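PDB 2WNY: conserved protein from Methanothermobacter thermautotrophicus, which is of unknown function but belongs to a family named for RNA binding and is encoded in the archaeal exosome superoperon, so it may act in RNA metabolism. Local coordinates for residues T38-E42 / T53-G57; L93-K99 / D114-I120; L15-E21 / D98-A102; I8-S12 / G57-R61. The protein carries 1 engineered substitution. All blocks are in the same frame, centred on the assembly; numbering follows the deposited sequence.

Interaction 1 of 4, residues T38-E42 / T53-G57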
loop_
_atom_site.group_PDB
_atom_site.type_symbol
_atom_site.label_atom_id
_atom_site.label_comp_id
_atom_site.label_asym_id
_atom_site.label_seq_id
_atom_site.Cartn_x
_atom_site.Cartn_y
_atom_site.Cartn_z
ATOM N N THR A 38 1.834 1.428 12.758
ATOM C CA THR A 38 2.694 2.245 13.602
ATOM C C THR A 38 4.045 2.295 12.912
ATOM O O THR A 38 4.866 1.396 13.082
ATOM C CB THR A 38 2.814 1.691 15.035
ATOM O OG1 THR A 38 3.306 0.346 14.989
ATOM C CG2 THR A 38 1.455 1.711 15.733
ATOM N N PRO A 39 4.250 3.323 12.077
ATOM C CA PRO A 39 5.443 3.389 11.253
ATOM C C PRO A 39 6.686 3.759 12.035
ATOM O O PRO A 39 6.606 4.424 13.091
ATOM C CB PRO A 39 5.113 4.497 10.237
ATOM C CG PRO A 39 4.040 5.304 10.884
ATOM C CD PRO A 39 3.284 4.403 11.778
ATOM N N GLU A 40 7.822 3.287 11.545
ATOM C CA GLU A 40 9.115 3.768 12.014
ATOM C C GLU A 40 9.344 5.090 11.304
ATOM O O GLU A 40 8.822 5.302 10.205
ATOM C CB GLU A 40 10.237 2.777 11.680
ATOM C CG GLU A 40 10.741 2.025 12.893
ATOM C CD GLU A 40 10.977 0.562 12.610
ATOM O OE1 GLU A 40 12.154 0.138 12.642
ATOM O OE2 GLU A 40 9.983 -0.157 12.345
ATOM N N ARG A 41 10.114 5.963 11.943
ATOM C CA ARG A 41 10.409 7.275 11.401
ATOM C C ARG A 41 11.850 7.305 10.938
ATOM O O ARG A 41 12.729 6.739 11.591
ATOM C CB ARG A 41 10.235 8.345 12.477
ATOM C CG ARG A 41 8.959 8.226 13.261
ATOM C CD ARG A 41 8.747 9.422 14.172
ATOM N NE ARG A 41 7.327 9.736 14.193
ATOM C CZ ARG A 41 6.387 8.865 14.548
ATOM N NH1 ARG A 41 6.726 7.642 14.925
ATOM N NH2 ARG A 41 5.113 9.218 14.530
ATOM N N GLU A 42 12.105 7.972 9.821
ATOM C CA GLU A 42 13.490 8.225 9.444
ATOM C C GLU A 42 13.559 9.510 8.649
ATOM O O GLU A 42 12.678 9.783 7.829
ATOM C CB GLU A 42 14.111 7.014 8.714
ATOM C CG GLU A 42 14.275 7.154 7.204
ATOM C CD GLU A 42 14.718 5.863 6.536
ATOM O OE1 GLU A 42 14.019 5.406 5.601
ATOM O OE2 GLU A 42 15.759 5.307 6.944
ATOM N N THR A 53 10.306 13.438 6.783
ATOM C CA THR A 53 10.324 12.245 7.583
ATOM C C THR A 53 9.709 11.185 6.699
ATOM O O THR A 53 8.648 11.393 6.124
ATOM C CB THR A 53 9.482 12.381 8.858
ATOM O OG1 THR A 53 10.044 13.404 9.668
ATOM C CG2 THR A 53 9.527 11.079 9.657
ATOM N N VAL A 54 10.395 10.058 6.572
ATOM C CA VAL A 54 9.781 8.891 5.928
ATOM C C VAL A 54 9.141 8.051 7.018
ATOM O O VAL A 54 9.787 7.741 8.022
ATOM C CB VAL A 54 10.834 8.049 5.149
ATOM C CG1 VAL A 54 10.274 6.682 4.776
ATOM C CG2 VAL A 54 11.255 8.788 3.910
ATOM N N LEU A 55 7.871 7.711 6.822
ATOM C CA LEU A 55 7.174 6.769 7.694
ATOM C C LEU A 55 7.113 5.438 6.975
ATOM O O LEU A 55 6.488 5.338 5.922
ATOM C CB LEU A 55 5.749 7.268 7.993
ATOM C CG LEU A 55 5.717 8.661 8.643
ATOM C CD1 LEU A 55 4.272 9.231 8.602
ATOM C CD2 LEU A 55 6.258 8.634 10.084
ATOM N N ARG A 56 7.779 4.440 7.535
ATOM C CA ARG A 56 7.893 3.116 6.939
ATOM C C ARG A 56 7.447 2.009 7.898
ATOM O O ARG A 56 7.556 2.136 9.116
ATOM C CB ARG A 56 9.356 2.837 6.609
ATOM C CG ARG A 56 9.851 3.325 5.300
ATOM C CD ARG A 56 11.291 2.812 5.100
ATOM N NE ARG A 56 12.154 3.806 4.458
ATOM C CZ ARG A 56 12.451 3.844 3.159
ATOM N NH1 ARG A 56 11.958 2.934 2.323
ATOM N NH2 ARG A 56 13.243 4.803 2.697
ATOM N N GLY A 57 6.992 0.897 7.339
ATOM C CA GLY A 57 6.682 -0.273 8.144
ATOM C C GLY A 57 6.611 -1.488 7.254
ATOM O O GLY A 57 6.486 -1.381 6.020
#
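The beta hairpin of strands 40-45 and 51-59 joins Glu40, Arg41 and Glu42 to Val54, Leu55 and Arg56 at one edge of the antiparallel sheet. Strand 40-45 is the outermost strand on this side within the chain. Two hydrogen-bonded pairs, Glu40 with Arg56 and Glu42 with Val54, flank the non-hydrogen-bonded pair Arg41 with Leu55. Val54 N gives a short bond of 2.6 Å to Glu42 O. Leu55 CA also makes a CA-H...O contact with Glu40 O.

The two faces differ. On one, Pro39 lies beside Leu55, with Pro39 CB 3.6 Å from Leu55 CB. Helix 23-30 packs on both residues. Leu55 has CG anti to the carbonyl carbon (chi1 -58°), and its CD2 reaches Pro39 CG and Arg41 CG. In one of the two modelled conformers of Arg41, the guanidinium has this methyl over one face and pairs with Glu23.

The other face carries Glu42 and Arg56, both exposed. Their carboxylate and guanidinium planes stand almost perpendicular, 89° apart. Within this pair Glu42 OE1 takes both bonds, the main one from Arg56 NE at 2.7 Å and a weak one from Arg56 NH2 at 3.1 Å.

Interaction 2 of 4, residues L93-K99 / D114-I120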
loop_
_atom_site.group_PDB
_atom_site.type_symbol
_atom_site.label_atom_id
_atom_site.label_comp_id
_atom_site.label_asym_id
_atom_site.label_seq_id
_atom_site.Cartn_x
_atom_site.Cartn_y
_atom_site.Cartn_z
ATOM N N LEU A 93 2.830 -6.849 -5.547
ATOM C CA LEU A 93 1.944 -5.862 -6.146
ATOM C C LEU A 93 2.310 -4.511 -5.561
ATOM O O LEU A 93 2.219 -4.310 -4.339
ATOM C CB LEU A 93 0.473 -6.178 -5.837
ATOM C CG LEU A 93 -0.581 -5.085 -6.102
ATOM C CD1 LEU A 93 -0.605 -4.650 -7.580
ATOM C CD2 LEU A 93 -1.965 -5.555 -5.679
ATOM N N PHE A 94 2.710 -3.582 -6.431
ATOM C CA PHE A 94 3.050 -2.230 -5.987
ATOM C C PHE A 94 1.897 -1.295 -6.257
ATOM O O PHE A 94 1.495 -1.089 -7.416
ATOM C CB PHE A 94 4.278 -1.716 -6.709
ATOM C CG PHE A 94 5.543 -2.386 -6.297
ATOM C CD1 PHE A 94 6.368 -1.809 -5.334
ATOM C CD2 PHE A 94 5.930 -3.589 -6.878
ATOM C CE1 PHE A 94 7.563 -2.428 -4.956
ATOM C CE2 PHE A 94 7.129 -4.211 -6.508
ATOM C CZ PHE A 94 7.944 -3.629 -5.554
ATOM N N LEU A 95 1.372 -0.728 -5.180
ATOM C CA LEU A 95 0.182 0.101 -5.248
ATOM C C LEU A 95 0.440 1.410 -4.525
ATOM O O LEU A 95 0.822 1.419 -3.348
ATOM C CB LEU A 95 -0.997 -0.641 -4.610
ATOM C CG LEU A 95 -2.325 0.106 -4.575
ATOM C CD1 LEU A 95 -2.793 0.468 -5.998
ATOM C CD2 LEU A 95 -3.359 -0.735 -3.834
ATOM N N ARG A 96 0.241 2.505 -5.248
ATOM C CA ARG A 96 0.361 3.846 -4.685
ATOM C C ARG A 96 -1.019 4.472 -4.589
ATOM O O ARG A 96 -1.782 4.470 -5.563
ATOM C CB ARG A 96 1.221 4.723 -5.581
ATOM C CG ARG A 96 2.570 4.172 -5.917
ATOM C CD ARG A 96 3.384 5.175 -6.698
ATOM N NE ARG A 96 4.647 4.581 -7.120
ATOM C CZ ARG A 96 5.680 5.262 -7.605
ATOM N NH1 ARG A 96 5.611 6.577 -7.744
ATOM N NH2 ARG A 96 6.787 4.620 -7.954
ATOM N N LEU A 97 -1.315 5.048 -3.432
ATOM C CA LEU A 97 -2.617 5.668 -3.200
ATOM C C LEU A 97 -2.417 7.131 -2.838
ATOM O O LEU A 97 -1.450 7.482 -2.121
ATOM C CB LEU A 97 -3.370 4.930 -2.086
ATOM C CG LEU A 97 -3.739 3.443 -2.291
ATOM C CD1 LEU A 97 -4.153 2.783 -0.967
ATOM C CD2 LEU A 97 -4.836 3.255 -3.340
ATOM N N ASP A 98 -3.311 7.972 -3.353
ATOM C CA ASP A 98 -3.260 9.405 -3.094
ATOM C C ASP A 98 -3.345 9.675 -1.595
ATOM O O ASP A 98 -4.239 9.183 -0.916
ATOM C CB ASP A 98 -4.378 10.154 -3.829
ATOM C CG ASP A 98 -4.201 11.661 -3.754
ATOM O OD1 ASP A 98 -3.622 12.227 -4.688
ATOM O OD2 ASP A 98 -4.572 12.269 -2.733
ATOM N N LYS A 99 -2.378 10.419 -1.082
ATOM C CA LYS A 99 -2.336 10.699 0.340
ATOM C C LYS A 99 -3.486 11.597 0.809
ATOM O O LYS A 99 -4.012 11.411 1.885
ATOM C CB LYS A 99 -0.985 11.317 0.700
ATOM C CG LYS A 99 -0.813 11.533 2.199
ATOM C CD LYS A 99 0.662 11.756 2.558
ATOM C CE LYS A 99 1.099 13.087 2.065
ATOM N NZ LYS A 99 2.573 13.408 2.289
ATOM N N ASP A 114 2.758 12.557 -4.572
ATOM C CA ASP A 114 2.798 12.303 -3.140
ATOM C C ASP A 114 1.813 11.212 -2.794
ATOM O O ASP A 114 0.562 11.411 -2.785
ATOM C CB ASP A 114 2.501 13.578 -2.360
ATOM C CG ASP A 114 3.075 13.551 -0.958
ATOM O OD1 ASP A 114 3.952 12.699 -0.652
ATOM O OD2 ASP A 114 2.648 14.409 -0.164
ATOM N N ALA A 115 2.373 10.041 -2.519
ATOM C CA ALA A 115 1.531 8.885 -2.320
ATOM C C ALA A 115 1.887 8.072 -1.090
ATOM O O ALA A 115 2.968 8.220 -0.504
ATOM C CB ALA A 115 1.549 7.998 -3.574
ATOM N N ILE A 116 0.943 7.228 -0.706
ATOM C CA ILE A 116 1.187 6.158 0.229
ATOM C C ILE A 116 1.623 4.962 -0.624
ATOM O O ILE A 116 0.845 4.469 -1.442
ATOM C CB ILE A 116 -0.084 5.829 1.022
ATOM C CG1 ILE A 116 -0.615 7.112 1.696
ATOM C CG2 ILE A 116 0.207 4.724 2.062
ATOM C CD1 ILE A 116 -1.727 6.889 2.692
ATOM N N HIS A 117 2.875 4.530 -0.474
ATOM C CA HIS A 117 3.381 3.469 -1.345
ATOM C C HIS A 117 3.208 2.150 -0.604
ATOM O O HIS A 117 3.724 1.997 0.504
ATOM C CB HIS A 117 4.871 3.649 -1.663
ATOM C CG HIS A 117 5.199 4.875 -2.468
ATOM N ND1 HIS A 117 5.043 6.158 -1.982
ATOM C CD2 HIS A 117 5.743 5.008 -3.705
ATOM C CE1 HIS A 117 5.431 7.028 -2.900
ATOM N NE2 HIS A 117 5.860 6.357 -3.953
ATOM N N LEU A 118 2.506 1.209 -1.216
ATOM C CA LEU A 118 2.420 -0.150 -0.672
ATOM C C LEU A 118 3.159 -1.152 -1.556
ATOM O O LEU A 118 3.020 -1.149 -2.797
ATOM C CB LEU A 118 0.965 -0.566 -0.511
ATOM C CG LEU A 118 0.041 0.472 0.134
ATOM C CD1 LEU A 118 -1.402 0.034 -0.020
ATOM C CD2 LEU A 118 0.383 0.685 1.588
ATOM N N LYS A 119 3.993 -1.964 -0.925
ATOM C CA LYS A 119 4.587 -3.112 -1.601
ATOM C C LYS A 119 3.914 -4.330 -0.979
ATOM O O LYS A 119 4.203 -4.708 0.167
ATOM C CB LYS A 119 6.102 -3.145 -1.416
ATOM C CG LYS A 119 6.783 -4.345 -2.078
ATOM C CD LYS A 119 8.301 -4.307 -1.933
ATOM C CE LYS A 119 8.789 -5.007 -0.660
ATOM N NZ LYS A 119 8.425 -6.460 -0.615
ATOM N N ILE A 120 2.989 -4.913 -1.718
ATOM C CA ILE A 120 2.183 -6.016 -1.204
ATOM C C ILE A 120 2.726 -7.381 -1.687
ATOM O O ILE A 120 2.659 -7.703 -2.885
ATOM C CB ILE A 120 0.698 -5.868 -1.615
ATOM C CG1 ILE A 120 0.121 -4.519 -1.170
ATOM C CG2 ILE A 120 -0.150 -7.032 -0.999
ATOM C CD1 ILE A 120 -1.219 -4.144 -1.872
HETATM O O HOH W 1 -1.644 13.275 -2.370
#
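Lys99 NZ is gripped by three groups, and the one in this contact is Asp114, whose OD2 lies 2.7 Å from Lys99 NZ. The amine meets OD2 on the syn side, 32° out of the carboxylate plane. Lys99 is extended as far as CD and then bends at chi3 (71°), which turns its tip toward Asp114. The other two partners are Glu21 and the carbonyl of Met16. A water adds a second link: it donates to Asp114 O and accepts weakly from Lys99 N.

The rest is two neighbouring inner strands of the antiparallel sheet, 92-98 and 115-122. Six backbone bonds join Leu93, Leu95 and Leu97 to Ile120, Leu118 and Ile116. The side chains of these six residues share one face. There Leu97 CD1 meets Leu118 CD1 at 4.0 Å, and Leu93 CD2 meets Ile120 CD1 at 4.1 Å. Phe68, Phe72 and Phe76 of helix 62-76 pack on this layer.

The opposite face is more polar. The Phe94 ring lies beside the Lys119 chain, and Phe94 CE1 is 3.5 Å from Lys119 CG. His117 NE2 sits over one face of the Arg96 guanidinium, off centre, with the two planes 47° apart. This close approach to a guanidinium would probably disfavour a second proton on the imidazole. The paired charges of Lys99 and Asp114 probably help both stay ionised.

Interaction 3 of 4, residues L15-E21 / D98-A102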
loop_
_atom_site.group_PDB
_atom_site.type_symbol
_atom_site.label_atom_id
_atom_site.label_comp_id
_atom_site.label_asym_id
_atom_site.label_seq_id
_atom_site.Cartn_x
_atom_site.Cartn_y
_atom_site.Cartn_z
ATOM N N LEU A 15 5.513 6.330 3.358
ATOM C CA LEU A 15 4.934 7.657 2.983
ATOM C C LEU A 15 5.746 8.753 3.623
ATOM O O LEU A 15 6.588 8.480 4.496
ATOM C CB LEU A 15 3.423 7.790 3.241
ATOM C CG LEU A 15 2.838 7.897 4.650
ATOM C CD1 LEU A 15 1.387 8.328 4.539
ATOM C CD2 LEU A 15 2.980 6.588 5.420
ATOM N N MET A 16 5.561 9.973 3.131
ATOM C CA MET A 16 6.463 11.050 3.464
ATOM C C MET A 16 5.740 12.152 4.183
ATOM O O MET A 16 4.539 12.373 3.971
ATOM C CB MET A 16 7.137 11.588 2.194
ATOM C CG MET A 16 6.972 10.635 1.033
ATOM S SD MET A 16 8.419 10.445 0.028
ATOM C CE MET A 16 9.030 8.926 0.743
ATOM N N VAL A 17 6.483 12.832 5.047
ATOM C CA VAL A 17 5.957 14.008 5.732
ATOM C C VAL A 17 6.862 15.172 5.354
ATOM O O VAL A 17 8.041 15.205 5.754
ATOM C CB VAL A 17 5.965 13.858 7.259
ATOM C CG1 VAL A 17 5.298 15.076 7.918
ATOM C CG2 VAL A 17 5.261 12.560 7.700
ATOM N N TYR A 18 6.299 16.120 4.615
ATOM C CA TYR A 18 7.032 17.317 4.226
ATOM C C TYR A 18 6.958 18.364 5.353
ATOM O O TYR A 18 6.214 18.205 6.334
ATOM C CB TYR A 18 6.541 17.841 2.872
ATOM C CG TYR A 18 7.009 16.948 1.741
ATOM C CD1 TYR A 18 8.195 17.218 1.057
ATOM C CD2 TYR A 18 6.297 15.797 1.395
ATOM C CE1 TYR A 18 8.655 16.381 0.053
ATOM C CE2 TYR A 18 6.754 14.943 0.393
ATOM C CZ TYR A 18 7.925 15.236 -0.266
ATOM O OH TYR A 18 8.380 14.400 -1.239
ATOM N N GLY A 19 7.756 19.410 5.214
ATOM C CA GLY A 19 7.907 20.403 6.282
ATOM C C GLY A 19 6.595 21.070 6.662
ATOM O O GLY A 19 6.363 21.310 7.830
ATOM N N THR A 20 5.727 21.371 5.694
ATOM C CA THR A 20 4.460 22.022 6.025
ATOM C C THR A 20 3.390 21.049 6.510
ATOM O O THR A 20 2.322 21.477 6.920
ATOM C CB THR A 20 3.854 22.757 4.830
ATOM O OG1 THR A 20 3.589 21.809 3.775
ATOM C CG2 THR A 20 4.811 23.865 4.372
ATOM N N GLU A 21 3.663 19.751 6.439
ATOM C CA GLU A 21 2.648 18.767 6.837
ATOM C C GLU A 21 2.557 18.493 8.321
ATOM O O GLU A 21 3.549 18.592 9.058
ATOM C CB GLU A 21 2.829 17.474 6.076
ATOM C CG GLU A 21 2.524 17.628 4.579
ATOM C CD GLU A 21 2.617 16.303 3.895
ATOM O OE1 GLU A 21 3.754 15.770 3.789
ATOM O OE2 GLU A 21 1.555 15.774 3.499
ATOM N N ASP A 98 -3.311 7.972 -3.353
ATOM C CA ASP A 98 -3.260 9.405 -3.094
ATOM C C ASP A 98 -3.345 9.675 -1.595
ATOM O O ASP A 98 -4.239 9.183 -0.916
ATOM C CB ASP A 98 -4.378 10.154 -3.829
ATOM C CG ASP A 98 -4.201 11.661 -3.754
ATOM O OD1 ASP A 98 -3.622 12.227 -4.688
ATOM O OD2 ASP A 98 -4.572 12.269 -2.733
ATOM N N LYS A 99 -2.378 10.419 -1.082
ATOM C CA LYS A 99 -2.336 10.699 0.340
ATOM C C LYS A 99 -3.486 11.597 0.809
ATOM O O LYS A 99 -4.012 11.411 1.885
ATOM C CB LYS A 99 -0.985 11.317 0.700
ATOM C CG LYS A 99 -0.813 11.533 2.199
ATOM C CD LYS A 99 0.662 11.756 2.558
ATOM C CE LYS A 99 1.099 13.087 2.065
ATOM N NZ LYS A 99 2.573 13.408 2.289
ATOM N N GLN A 100 -3.888 12.564 -0.006
ATOM C CA GLN A 100 -4.919 13.500 0.413
ATOM C C GLN A 100 -6.264 12.819 0.407
ATOM O O GLN A 100 -7.090 13.013 1.311
ATOM C CB GLN A 100 -4.937 14.729 -0.511
ATOM C CG GLN A 100 -3.639 15.549 -0.513
ATOM C CD GLN A 100 -3.130 15.917 0.862
ATOM O OE1 GLN A 100 -3.881 16.284 1.764
ATOM N NE2 GLN A 100 -1.827 15.802 1.033
ATOM N N LYS A 101 -6.482 12.019 -0.633
ATOM C CA LYS A 101 -7.650 11.163 -0.692
ATOM C C LYS A 101 -7.700 10.173 0.471
ATOM O O LYS A 101 -8.753 10.017 1.100
ATOM C CB LYS A 101 -7.729 10.447 -2.040
ATOM C CG LYS A 101 -8.021 11.387 -3.202
ATOM C CD LYS A 101 -9.349 12.153 -3.068
ATOM C CE LYS A 101 -10.516 11.380 -3.681
ATOM N NZ LYS A 101 -11.791 12.187 -3.680
ATOM N N ALA A 102 -6.577 9.528 0.785
ATOM C CA ALA A 102 -6.525 8.652 1.973
ATOM C C ALA A 102 -6.956 9.379 3.249
ATOM O O ALA A 102 -7.653 8.818 4.081
ATOM C CB ALA A 102 -5.110 8.048 2.139
#
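Strand 8-17 runs through Leu15 and Met16 toward a type I beta turn from Tyr18 to Glu21, and the first turn of helix 99-103 faces it with Lys99 pointing across. The backbones stay apart: the CA atoms of Leu15 and Lys99 are 8.3 Å from each other. The long lysine side chain spans the gap. Lys99 CD passes Leu15 CD1 at 4.0 Å, so an apolar part of the chain rests on a buried leucine methyl. At the tip, Lys99 NZ donates to Met16 O at 2.8 Å, from a position tilted 30° out of the carbonyl plane.

Glu21 comes from the opposite direction and meets the same nitrogen. Glu21 OE2 uses its syn lone pair at 2.8 Å from Lys99 NZ, while the bond to OE1 is weak. OE1 has another duty. With its anti lone pair Glu21 OE1 accepts a nearly straight bond from Tyr18 N at 2.7 Å, which ties the carboxylate across its own turn. The backbone bond from Glu21 N to Tyr18 O closes that turn. Asp114 completes the set around the lysine nitrogen. Its OD2 comes close to Glu21 OE2, and the ammonium group probably offsets these like charges.

On the helix side Asp98 OD2 accepts from Lys101 N at 2.8 Å and weakly from Gln100 N. This is a classical aspartate N-cap, placed where strand 92-98 passes directly into helix 99-103.

Interaction 4 of 4, residues I8-S12 / G57-R61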
loop_
_atom_site.group_PDB
_atom_site.type_symbol
_atom_site.label_atom_id
_atom_site.label_comp_id
_atom_site.label_asym_id
_atom_site.label_seq_id
_atom_site.Cartn_x
_atom_site.Cartn_y
_atom_site.Cartn_z
ATOM N N ILE A 8 -2.132 -12.642 1.013
ATOM C CA ILE A 8 -0.929 -11.817 1.018
ATOM C C ILE A 8 -0.061 -12.209 2.218
ATOM O O ILE A 8 -0.565 -12.598 3.284
ATOM C CB ILE A 8 -1.241 -10.278 1.015
ATOM C CG1 ILE A 8 -2.021 -9.864 2.274
ATOM C CG2 ILE A 8 -1.984 -9.891 -0.234
ATOM C CD1 ILE A 8 -2.198 -8.362 2.438
ATOM N N HIS A 9 1.249 -12.150 2.033
ATOM C CA HIS A 9 2.180 -12.564 3.095
ATOM C C HIS A 9 2.444 -11.427 4.063
ATOM O O HIS A 9 2.472 -11.594 5.293
ATOM C CB HIS A 9 3.477 -13.048 2.458
ATOM C CG HIS A 9 3.329 -14.345 1.732
ATOM N ND1 HIS A 9 2.914 -15.499 2.361
ATOM C CD2 HIS A 9 3.549 -14.678 0.440
ATOM C CE1 HIS A 9 2.876 -16.487 1.484
ATOM N NE2 HIS A 9 3.267 -16.017 0.312
ATOM N N ASN A 10 2.635 -10.250 3.487
ATOM C CA ASN A 10 2.966 -9.067 4.264
ATOM C C ASN A 10 2.737 -7.832 3.391
ATOM O O ASN A 10 2.555 -7.954 2.165
ATOM C CB ASN A 10 4.412 -9.160 4.771
ATOM C CG ASN A 10 5.440 -9.108 3.643
ATOM O OD1 ASN A 10 5.532 -8.114 2.932
ATOM N ND2 ASN A 10 6.216 -10.174 3.487
ATOM N N ILE A 11 2.732 -6.658 4.014
ATOM C CA ILE A 11 2.672 -5.393 3.270
ATOM C C ILE A 11 3.772 -4.493 3.811
ATOM O O ILE A 11 3.855 -4.285 5.041
ATOM C CB ILE A 11 1.337 -4.645 3.488
ATOM C CG1 ILE A 11 0.148 -5.545 3.159
ATOM C CG2 ILE A 11 1.298 -3.371 2.620
ATOM C CD1 ILE A 11 -1.197 -4.850 3.234
ATOM N N SER A 12 4.624 -4.004 2.916
ATOM C CA SER A 12 5.572 -2.952 3.257
ATOM C C SER A 12 4.891 -1.643 2.853
ATOM O O SER A 12 4.207 -1.594 1.819
ATOM C CB SER A 12 6.883 -3.105 2.491
ATOM O OG SER A 12 7.615 -4.226 2.932
ATOM N N GLY A 57 6.992 0.897 7.339
ATOM C CA GLY A 57 6.682 -0.273 8.144
ATOM C C GLY A 57 6.611 -1.488 7.254
ATOM O O GLY A 57 6.486 -1.381 6.020
ATOM N N ARG A 58 6.759 -2.639 7.888
ATOM C CA ARG A 58 6.459 -3.924 7.278
ATOM C C ARG A 58 5.495 -4.598 8.234
ATOM O O ARG A 58 5.793 -4.822 9.429
ATOM C CB ARG A 58 7.723 -4.748 7.033
ATOM C CG ARG A 58 7.507 -5.924 6.077
ATOM C CD ARG A 58 8.743 -6.797 6.051
ATOM N NE ARG A 58 8.453 -8.219 5.843
ATOM C CZ ARG A 58 7.748 -8.997 6.673
ATOM N NH1 ARG A 58 7.198 -8.504 7.782
ATOM N NH2 ARG A 58 7.573 -10.281 6.379
ATOM N N LEU A 59 4.304 -4.851 7.709
ATOM C CA LEU A 59 3.210 -5.367 8.484
ATOM C C LEU A 59 2.981 -6.826 8.082
ATOM O O LEU A 59 2.865 -7.122 6.892
ATOM C CB LEU A 59 1.972 -4.539 8.143
ATOM C CG LEU A 59 0.645 -5.063 8.676
ATOM C CD1 LEU A 59 0.436 -4.553 10.093
ATOM C CD2 LEU A 59 -0.493 -4.630 7.754
ATOM N N ASP A 60 2.946 -7.735 9.058
ATOM C CA ASP A 60 2.566 -9.106 8.784
ATOM C C ASP A 60 1.544 -9.656 9.799
ATOM O O ASP A 60 1.235 -10.844 9.774
ATOM C CB ASP A 60 3.811 -10.009 8.661
ATOM C CG ASP A 60 4.438 -10.358 10.016
ATOM O OD1 ASP A 60 4.223 -9.620 11.005
ATOM O OD2 ASP A 60 5.167 -11.368 10.080
ATOM N N ARG A 61 1.012 -8.789 10.671
ATOM C CA ARG A 61 -0.022 -9.204 11.643
ATOM C C ARG A 61 -1.252 -9.686 10.889
ATOM O O ARG A 61 -1.790 -8.951 10.065
ATOM C CB ARG A 61 -0.446 -8.051 12.573
ATOM C CG ARG A 61 0.619 -7.579 13.544
ATOM C CD ARG A 61 0.081 -6.534 14.540
ATOM N NE ARG A 61 -0.484 -5.322 13.930
ATOM C CZ ARG A 61 0.219 -4.284 13.472
ATOM N NH1 ARG A 61 1.552 -4.275 13.500
ATOM N NH2 ARG A 61 -0.420 -3.239 12.962
#
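Arg58 reaches along strand 8-17, meeting first Ser12 and then Asn10. Arg58 CB lies 4.1 Å from Ser12 OG. Arg58 CG is closer to Ser12 OG, at 3.6 Å, and also lies near Ile11 O. CD still borders Ser12 OG. CG stands opposite the backbone N across the CA-CB bond (chi1 -165°), and a bend at chi3 brings the guanidinium over Asn10. Arg58 NE and CZ both lie 3.8 Å from Asn10 CG. That carbon sits over one face of the guanidinium, off centre, with the amide and guanidinium planes 38° apart. Arg58 NH1 borders Asn10 CB. Arg58 NH2 and Asn10 ND2 approach to 3.2 Å. Both are donors, so this is a contact between flat groups without a hydrogen bond.

Beneath these side chains, strands 8-17 and 51-59 run antiparallel as neighbours in the sheet. Ile11 and Leu59 form the hydrogen-bonded pair. Ile11 N donates to Leu59 O at 2.9 Å, and Leu59 N donates back to Ile11 O along a nearly straight 177° bond. The side chains of this pair lie on the other face from Arg58, where helix 62-76 packs: Phe68 on Ile11 and Ala64 on Leu59. Ser12 CA makes a CA-H...O contact with Gly57 O.

All four interactions reach one antiparallel sheet. Interaction 2 is the most central: its centre lies about 4 Å from the centre of the chain, and it has an apolar layer under helix 62-76. Interaction 4 meets the same helix through Ile11 and Leu59. Interaction 1 lies at an edge strand, where an exposed salt bridge sits opposite a face packed by helix 23-30. Interactions 1 and 4 share strand 51-59 and Gly57. Interactions 3 and 4 use opposite ends of strand 8-17. Interaction 3 differs from the others because it joins a strand and turn to a helix through side-chain bonds. Lys99 links it to interaction 2, whose strands are joined mainly by backbone bonds.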